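Local coordinates for protein glutathione s-transferase I (Zea mays, PDB 1AXD) that catalyses the conjugation of glutathione to electrophilic compounds, herbicides among them, and so takes part in their detoxification in maize, at residues A107-N110 / P111-Q115; V116-S119 / P120-G124; D158-L162 / A163-H167; G195-R199 / P200-K204. All blocks are in the same frame, centred on the assembly; numbering follows the deposited sequence.

Contact 1: residues A107-N110 / P111-Q115; sequences AALN and PILFQ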
# COMPACT_ATOMS: atom_id res chain seq x y z
N ALA A 107 -9.83 -1.17 2.99
CA ALA A 107 -10.54 -0.38 1.98
C ALA A 107 -12.06 -0.56 2.09
O ALA A 107 -12.80 0.36 1.75
CB ALA A 107 -10.05 -0.76 0.56
N ALA A 108 -12.52 -1.72 2.54
CA ALA A 108 -13.94 -1.98 2.67
C ALA A 108 -14.38 -1.53 4.02
O ALA A 108 -15.50 -1.07 4.16
CB ALA A 108 -14.24 -3.48 2.46
N LEU A 109 -13.50 -1.64 4.99
CA LEU A 109 -13.80 -1.25 6.36
C LEU A 109 -13.85 0.21 6.60
O LEU A 109 -14.70 0.65 7.36
CB LEU A 109 -12.81 -1.89 7.32
CG LEU A 109 -13.37 -3.05 8.13
CD1 LEU A 109 -12.31 -3.56 9.11
CD2 LEU A 109 -14.62 -2.56 8.89
N ASN A 110 -12.96 0.97 5.97
CA ASN A 110 -12.90 2.43 6.15
C ASN A 110 -14.21 3.18 6.05
O ASN A 110 -14.53 3.95 6.94
CB ASN A 110 -11.89 3.02 5.18
CG ASN A 110 -10.96 3.98 5.86
OD1 ASN A 110 -9.85 3.62 6.24
ND2 ASN A 110 -11.41 5.22 6.03
N PRO A 111 -14.98 2.98 4.97
CA PRO A 111 -16.25 3.71 4.89
C PRO A 111 -17.10 3.38 6.07
O PRO A 111 -17.66 4.27 6.68
CB PRO A 111 -16.87 3.14 3.62
CG PRO A 111 -15.68 2.85 2.78
CD PRO A 111 -14.75 2.19 3.75
N ILE A 112 -17.14 2.09 6.41
CA ILE A 112 -17.93 1.58 7.51
C ILE A 112 -17.56 2.18 8.85
O ILE A 112 -18.40 2.79 9.49
CB ILE A 112 -17.83 0.03 7.54
CG1 ILE A 112 -18.39 -0.54 6.24
CG2 ILE A 112 -18.60 -0.56 8.75
CD1 ILE A 112 -18.29 -2.05 6.14
N LEU A 113 -16.30 2.06 9.25
CA LEU A 113 -15.86 2.58 10.53
C LEU A 113 -16.18 4.03 10.72
O LEU A 113 -16.42 4.44 11.83
CB LEU A 113 -14.37 2.30 10.73
CG LEU A 113 -14.01 0.81 10.72
CD1 LEU A 113 -12.58 0.62 11.21
CD2 LEU A 113 -14.98 0.02 11.64
N PHE A 114 -16.23 4.80 9.64
CA PHE A 114 -16.55 6.22 9.72
C PHE A 114 -18.04 6.45 9.99
O PHE A 114 -18.38 7.18 10.92
CB PHE A 114 -16.12 6.91 8.43
CG PHE A 114 -16.65 8.31 8.28
CD1 PHE A 114 -16.24 9.33 9.15
CD2 PHE A 114 -17.56 8.62 7.26
CE1 PHE A 114 -16.73 10.63 9.01
CE2 PHE A 114 -18.05 9.93 7.10
CZ PHE A 114 -17.64 10.93 7.98
N GLN A 115 -18.91 5.85 9.19
CA GLN A 115 -20.35 6.01 9.34
C GLN A 115 -20.82 5.52 10.66
O GLN A 115 -21.48 6.25 11.37
CB GLN A 115 -21.08 5.24 8.23
CG GLN A 115 -20.83 5.77 6.85
CD GLN A 115 -21.31 7.19 6.68
OE1 GLN A 115 -22.35 7.56 7.18
NE2 GLN A 115 -20.54 7.99 5.97

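Contact 2: residues V116-S119 / P120-G124; sequences VLIS and PMLGG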
# COMPACT_ATOMS: atom_id res chain seq x y z
N VAL A 116 -20.46 4.28 10.98
CA VAL A 116 -20.87 3.65 12.22
C VAL A 116 -20.15 4.18 13.43
O VAL A 116 -20.71 4.14 14.52
CB VAL A 116 -20.68 2.10 12.10
CG1 VAL A 116 -20.76 1.42 13.49
CG2 VAL A 116 -21.75 1.52 11.18
N LEU A 117 -18.96 4.74 13.27
CA LEU A 117 -18.22 5.19 14.44
C LEU A 117 -17.83 6.65 14.52
O LEU A 117 -18.25 7.32 15.45
CB LEU A 117 -16.99 4.29 14.61
CG LEU A 117 -16.31 4.12 15.96
CD1 LEU A 117 -17.27 3.42 16.95
CD2 LEU A 117 -15.05 3.27 15.77
N ILE A 118 -17.07 7.16 13.56
CA ILE A 118 -16.64 8.56 13.65
C ILE A 118 -17.76 9.55 13.51
O ILE A 118 -17.95 10.36 14.40
CB ILE A 118 -15.53 8.88 12.62
CG1 ILE A 118 -14.48 7.76 12.60
CG2 ILE A 118 -14.87 10.22 12.97
CD1 ILE A 118 -13.83 7.49 13.95
N SER A 119 -18.51 9.47 12.41
CA SER A 119 -19.63 10.35 12.13
C SER A 119 -20.50 10.61 13.35
O SER A 119 -20.65 11.76 13.74
CB SER A 119 -20.46 9.78 10.99
OG SER A 119 -21.60 10.58 10.73
N PRO A 120 -21.05 9.57 13.99
CA PRO A 120 -21.89 9.78 15.17
C PRO A 120 -21.21 10.55 16.30
O PRO A 120 -21.84 11.41 16.89
CB PRO A 120 -22.23 8.35 15.60
CG PRO A 120 -22.28 7.62 14.31
CD PRO A 120 -21.03 8.13 13.63
N MET A 121 -19.94 10.26 16.58
CA MET A 121 -19.25 10.98 17.65
C MET A 121 -18.96 12.43 17.33
O MET A 121 -18.76 13.23 18.24
CB MET A 121 -17.99 10.23 18.10
CG MET A 121 -16.90 10.12 17.08
SD MET A 121 -15.55 9.18 17.77
CE MET A 121 -14.77 10.44 18.79
N LEU A 122 -18.95 12.79 16.06
CA LEU A 122 -18.72 14.16 15.68
C LEU A 122 -20.03 14.90 15.77
O LEU A 122 -20.06 16.12 15.65
CB LEU A 122 -18.13 14.22 14.27
CG LEU A 122 -16.82 13.43 14.07
CD1 LEU A 122 -16.13 13.88 12.79
CD2 LEU A 122 -15.87 13.65 15.26
N GLY A 123 -21.11 14.18 16.02
CA GLY A 123 -22.42 14.80 16.13
C GLY A 123 -23.31 14.51 14.95
O GLY A 123 -24.32 15.17 14.76
N GLY A 124 -22.94 13.53 14.14
CA GLY A 124 -23.74 13.19 12.98
C GLY A 124 -24.47 11.87 13.15
O GLY A 124 -24.41 11.25 14.20

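Contact 3: residues D158-L162 / A163-H167; sequences DFLSL and ADLNH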
# COMPACT_ATOMS: atom_id res chain seq x y z
N ASP A 158 1.88 -20.54 7.86
CA ASP A 158 1.71 -21.08 9.21
C ASP A 158 2.42 -20.32 10.31
O ASP A 158 2.57 -20.86 11.39
CB ASP A 158 2.13 -22.55 9.26
CG ASP A 158 1.11 -23.49 8.62
OD1 ASP A 158 -0.06 -23.09 8.45
OD2 ASP A 158 1.48 -24.64 8.31
N PHE A 159 2.77 -19.07 10.07
CA PHE A 159 3.50 -18.26 11.05
C PHE A 159 2.89 -16.88 11.15
O PHE A 159 2.25 -16.44 10.21
CB PHE A 159 4.96 -18.15 10.59
CG PHE A 159 5.10 -17.83 9.13
CD1 PHE A 159 5.00 -16.52 8.67
CD2 PHE A 159 5.24 -18.85 8.20
CE1 PHE A 159 5.03 -16.23 7.31
CE2 PHE A 159 5.27 -18.56 6.84
CZ PHE A 159 5.17 -17.25 6.40
N LEU A 160 3.06 -16.22 12.29
CA LEU A 160 2.55 -14.86 12.46
C LEU A 160 3.50 -13.97 11.72
O LEU A 160 4.68 -14.27 11.67
CB LEU A 160 2.53 -14.45 13.94
CG LEU A 160 2.00 -13.06 14.32
CD1 LEU A 160 0.47 -13.05 14.28
CD2 LEU A 160 2.46 -12.70 15.73
N SER A 161 2.99 -12.89 11.14
CA SER A 161 3.81 -11.94 10.39
C SER A 161 3.17 -10.58 10.45
O SER A 161 2.11 -10.43 11.06
CB SER A 161 3.93 -12.40 8.94
OG SER A 161 2.65 -12.40 8.31
N LEU A 162 3.79 -9.60 9.81
CA LEU A 162 3.28 -8.23 9.76
C LEU A 162 1.95 -8.18 9.08
O LEU A 162 1.18 -7.28 9.35
CB LEU A 162 4.26 -7.31 9.04
CG LEU A 162 4.90 -6.24 9.91
CD1 LEU A 162 5.63 -5.26 9.01
CD2 LEU A 162 3.82 -5.51 10.69
N ALA A 163 1.68 -9.15 8.22
CA ALA A 163 0.40 -9.20 7.52
C ALA A 163 -0.72 -9.31 8.51
O ALA A 163 -1.73 -8.64 8.33
CB ALA A 163 0.38 -10.37 6.52
N ASP A 164 -0.53 -10.09 9.57
CA ASP A 164 -1.55 -10.28 10.59
C ASP A 164 -1.74 -9.12 11.49
O ASP A 164 -2.86 -8.66 11.62
CB ASP A 164 -1.25 -11.53 11.40
CG ASP A 164 -1.17 -12.76 10.54
OD1 ASP A 164 -2.22 -13.37 10.27
OD2 ASP A 164 -0.05 -13.09 10.10
N LEU A 165 -0.66 -8.62 12.10
CA LEU A 165 -0.71 -7.47 13.02
C LEU A 165 -1.27 -6.24 12.36
O LEU A 165 -1.94 -5.46 13.02
CB LEU A 165 0.68 -7.12 13.56
CG LEU A 165 1.54 -8.03 14.45
CD1 LEU A 165 0.64 -8.93 15.31
CD2 LEU A 165 2.46 -8.88 13.60
N ASN A 166 -1.01 -6.07 11.07
CA ASN A 166 -1.48 -4.90 10.33
C ASN A 166 -3.00 -4.78 10.26
O ASN A 166 -3.49 -3.74 9.83
CB ASN A 166 -0.88 -4.89 8.92
CG ASN A 166 0.53 -4.31 8.87
OD1 ASN A 166 1.15 -4.09 9.90
ND2 ASN A 166 1.02 -4.04 7.66
N HIS A 167 -3.72 -5.83 10.64
CA HIS A 167 -5.19 -5.84 10.63
C HIS A 167 -5.80 -5.53 11.97
O HIS A 167 -7.00 -5.34 12.04
CB HIS A 167 -5.72 -7.23 10.26
CG HIS A 167 -5.53 -7.62 8.83
ND1 HIS A 167 -4.40 -8.25 8.36
CD2 HIS A 167 -6.38 -7.55 7.77
CE1 HIS A 167 -4.55 -8.56 7.09
NE2 HIS A 167 -5.75 -8.14 6.70
O HOH W 1 1.12 -14.67 8.48

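Contact 4: residues G195-R199 / P200-K204; sequences GLMER and PSVQK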
# COMPACT_ATOMS: atom_id res chain seq x y z
N GLY A 195 -7.28 -15.50 18.41
CA GLY A 195 -5.91 -15.84 18.71
C GLY A 195 -5.08 -14.58 18.85
O GLY A 195 -4.28 -14.47 19.76
N LEU A 196 -5.29 -13.65 17.94
CA LEU A 196 -4.58 -12.38 17.94
C LEU A 196 -4.95 -11.58 19.13
O LEU A 196 -4.08 -10.99 19.74
CB LEU A 196 -4.86 -11.57 16.67
CG LEU A 196 -4.27 -12.06 15.34
CD1 LEU A 196 -4.78 -11.18 14.20
CD2 LEU A 196 -2.74 -12.03 15.37
N MET A 197 -6.23 -11.59 19.50
CA MET A 197 -6.70 -10.82 20.64
C MET A 197 -6.11 -11.23 21.95
O MET A 197 -6.22 -10.48 22.92
CB MET A 197 -8.22 -10.85 20.69
CG MET A 197 -8.85 -9.54 20.35
SD MET A 197 -10.63 -9.69 20.28
CE MET A 197 -11.09 -9.27 21.95
N GLU A 198 -5.50 -12.41 22.01
CA GLU A 198 -4.88 -12.88 23.23
C GLU A 198 -3.53 -12.23 23.44
O GLU A 198 -3.14 -12.01 24.58
CB GLU A 198 -4.67 -14.39 23.17
CG GLU A 198 -5.94 -15.20 22.99
CD GLU A 198 -5.70 -16.70 22.99
OE1 GLU A 198 -4.52 -17.13 22.93
OE2 GLU A 198 -6.69 -17.46 23.05
N ARG A 199 -2.83 -11.92 22.35
CA ARG A 199 -1.50 -11.33 22.43
C ARG A 199 -1.44 -10.07 23.24
O ARG A 199 -2.28 -9.20 23.07
CB ARG A 199 -0.94 -11.06 21.04
CG ARG A 199 -1.12 -12.19 20.04
CD ARG A 199 -0.36 -11.90 18.76
NE ARG A 199 1.08 -11.99 18.97
CZ ARG A 199 1.75 -13.13 19.09
NH1 ARG A 199 1.11 -14.29 19.02
NH2 ARG A 199 3.06 -13.12 19.30
N PRO A 200 -0.45 -9.95 24.14
CA PRO A 200 -0.27 -8.77 24.98
C PRO A 200 -0.14 -7.50 24.19
O PRO A 200 -0.69 -6.49 24.60
CB PRO A 200 1.02 -9.10 25.73
CG PRO A 200 0.90 -10.57 25.92
CD PRO A 200 0.46 -11.02 24.54
N SER A 201 0.54 -7.55 23.05
CA SER A 201 0.71 -6.37 22.20
C SER A 201 -0.63 -5.82 21.79
O SER A 201 -0.83 -4.61 21.84
CB SER A 201 1.50 -6.74 20.95
OG SER A 201 0.83 -7.76 20.23
N VAL A 202 -1.54 -6.71 21.42
CA VAL A 202 -2.90 -6.36 21.00
C VAL A 202 -3.71 -5.80 22.14
O VAL A 202 -4.44 -4.84 21.95
CB VAL A 202 -3.61 -7.60 20.40
CG1 VAL A 202 -5.04 -7.26 19.98
CG2 VAL A 202 -2.80 -8.14 19.20
N GLN A 203 -3.57 -6.40 23.33
CA GLN A 203 -4.29 -5.95 24.52
C GLN A 203 -3.86 -4.55 24.91
O GLN A 203 -4.69 -3.76 25.31
CB GLN A 203 -4.06 -6.92 25.67
CG GLN A 203 -4.59 -8.32 25.42
CD GLN A 203 -4.17 -9.32 26.49
OE1 GLN A 203 -3.18 -9.12 27.19
NE2 GLN A 203 -4.91 -10.42 26.59
N LYS A 204 -2.57 -4.26 24.79
CA LYS A 204 -2.04 -2.94 25.12
C LYS A 204 -2.59 -1.94 24.15
O LYS A 204 -3.10 -0.91 24.57
CB LYS A 204 -0.50 -2.97 25.06
CG LYS A 204 0.20 -1.61 24.95
CD LYS A 204 -0.07 -0.69 26.14
CE LYS A 204 0.79 0.57 26.05
NZ LYS A 204 0.47 1.56 27.12

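Contact 1: residues A107-N110 / P111-Q115
Leu-109 and Leu-113, one helical turn apart, form the tight side of this contact. The two side chains cross obliquely, with CD2 of Leu-109 lying 3.8 Å from CD2 of Leu-113. Beneath them the backbone bond from Leu-113 N to Leu-109 O is short, 2.8 Å, and nearly straight, 169° at the hydrogen. Leu-113 CG also rests on that oxygen, placed there by a chi1 of -60° that swings it beside its own backbone N. Next to this pair Ile-112 folds CG1 back over the preceding turn, and its CD1 comes within 3.6 Å of Ala-108 O.

Pro-111 makes a close-fitting kink: it has no N-H to offer, and its CD stands 3.3 Å from Ala-107 O where a helical hydrogen bond would otherwise form. The loose side is at Phe-114. One residue beyond the Leu-113 bond, that from Phe-114 N to Asn-110 O is weak at 3.3 Å, and the Phe-114 ring leads away from the turn into an exposed position.

All of this lies within the long helix 88-122 of the helical C-terminal domain. Leu-109 and Leu-113 pack on Val-170 of helix 168-174, while Ala-108, Pro-111 and Ile-112 face Leu-138 and Asn-134 of helix 128-151.

Contact 2: residues V116-S119 / P120-G124
Pro-120 lodges its ring against the preceding turn, among Val-116, Leu-117, Ile-118 and Ser-119. Its CD lies 3.4 Å from Leu-117 O and its CG 3.8 Å from Val-116 O; the imide nitrogen has no hydrogen to give to the turn before, and the helix is kinked here, after a wider pi-type turn at 116-118. A glycine here would probably leave those carbonyl oxygens without the ring that covers them and set the backbone free to turn.

Ser-119 holds the end of the helix through its carbonyl. Its O accepts from Leu-122 N at 3.1 Å and from Gly-124 N at 2.9 Å, the two donors coming from opposite faces of the carbonyl plane. Together with the bond from Gly-123 N to Pro-120 O, the Gly-124 bond makes a Schellman motif, which terminates helix 88-122. Gly-123 takes a phi of 107°, where a CB would be jammed against Leu-122 O. The hydroxyl of Ser-119, anti to the backbone N (chi1 177°), is hydrogen-bonded to Thr-125 O beyond the turn.

Ile-118 supplies the apolar part: its CG2 meets Leu-122 CD1 at 3.9 Å, the two side chains running side by side in the same direction.

Contact 3: residues D158-L162 / A163-H167
Ser-161 and Asp-164 share a water that also ties in the loop before them. It accepts from Ser-161 OG at 2.7 Å and donates both to Asp-164 OD2 and to Phe-159 O, so one molecule fastens the incoming chain to the first turn of helix 162-165. The same carboxylate oxygen takes the backbone N-H of Ser-161 at 3.2 Å, on its anti side and 21° out of the carboxylate plane.

Ser-161 is the N-cap. With OG between its backbone N and carbonyl carbon (chi1 63°), it accepts a weak bond from Ala-163 N, and with Asp-164 it forms a capping box. Across this box Leu-160 CD2 approaches Leu-165 CD1 at 4.2 Å, a pairing that fits a hydrophobic staple; the two elements together are a familiar start for this helix in glutathione transferases. Leu-160 CD1 also lies across Asp-164 CB at 3.7 Å.

OD1 of Asp-164 is held separately, by Trp-192 NE1 and Leu-155 N, and the helix start would probably favour the ionised carboxylate. With an alanine in its place, Ser-161 N and the indole N-H of Trp-192 would probably be left without their acceptor.

Farther along, Asn-166 N bonds to Leu-162 O at 3.0 Å. Leu-162 meanwhile packs on Ala-20 and Cys-71, residues of helices 14-24 and 67-78.

Contact 4: residues G195-R199 / P200-K204
Arg-199 and Gln-203 are joined by a backbone bond at the start of helix 200-208, at the junction of two helices: Arg-199 stands at the N-cap position, Pro-200 begins the new helix, and helix 187-198 has just ended. Gln-203 N reaches Arg-199 O at 3.1 Å, in the carbonyl plane, with an angle of 156° at the hydrogen. On the other side of the junction, Arg-199 N bonds back to Leu-196 O at 3.0 Å.

The packing contacts centre on Val-202, which points into the junction. With CG1 anti to its backbone N (chi1 178°), the valine straddles the last turn of the earlier helix. CG1 comes within 4.0 Å of Met-197 CA. CG2 sets a methyl against a carbonyl oxygen, 3.2 Å from Leu-196 O, and also touches Arg-199 CB. Gln-203 CG lies against Arg-199 O.

Arg-199 and Ser-201 both bond to Glu-23 of helix 14-24. A bend at chi3 (70°) turns the Arg-199 guanidinium so that NH2 meets Glu-23 OE2 in a salt bridge. Ser-201 OG hydrogen-bonds to OE1 of the same carboxylate, so one glutamate grips residues on both sides of the turn. That hydroxyl lies at the edge of the Arg-199 guanidinium, near its plane, and 3.8 Å from Arg-199 CB.

The four contacts follow one another along the chain without nesting or crossing, and each is a local turn that closes no long loop. Contacts 1 and 2 are successive parts of helix 88-122, linked by probable backbone hydrogen bonds from Ser-119 N to Phe-114 O and from Ile-118 N to Leu-113 O. After helix 128-151 the chain reaches contact 3, its centre about 30 Å from that of contact 2 and across the middle of the chain. Contact 4 comes last but packs on contact 3, Leu-196 CD2 meeting Leu-160 CD1 at 3.5 Å. Both contacts 3 and 4 also touch helix 14-24, joining the helical domain to the thioredoxin-like N-terminal domain.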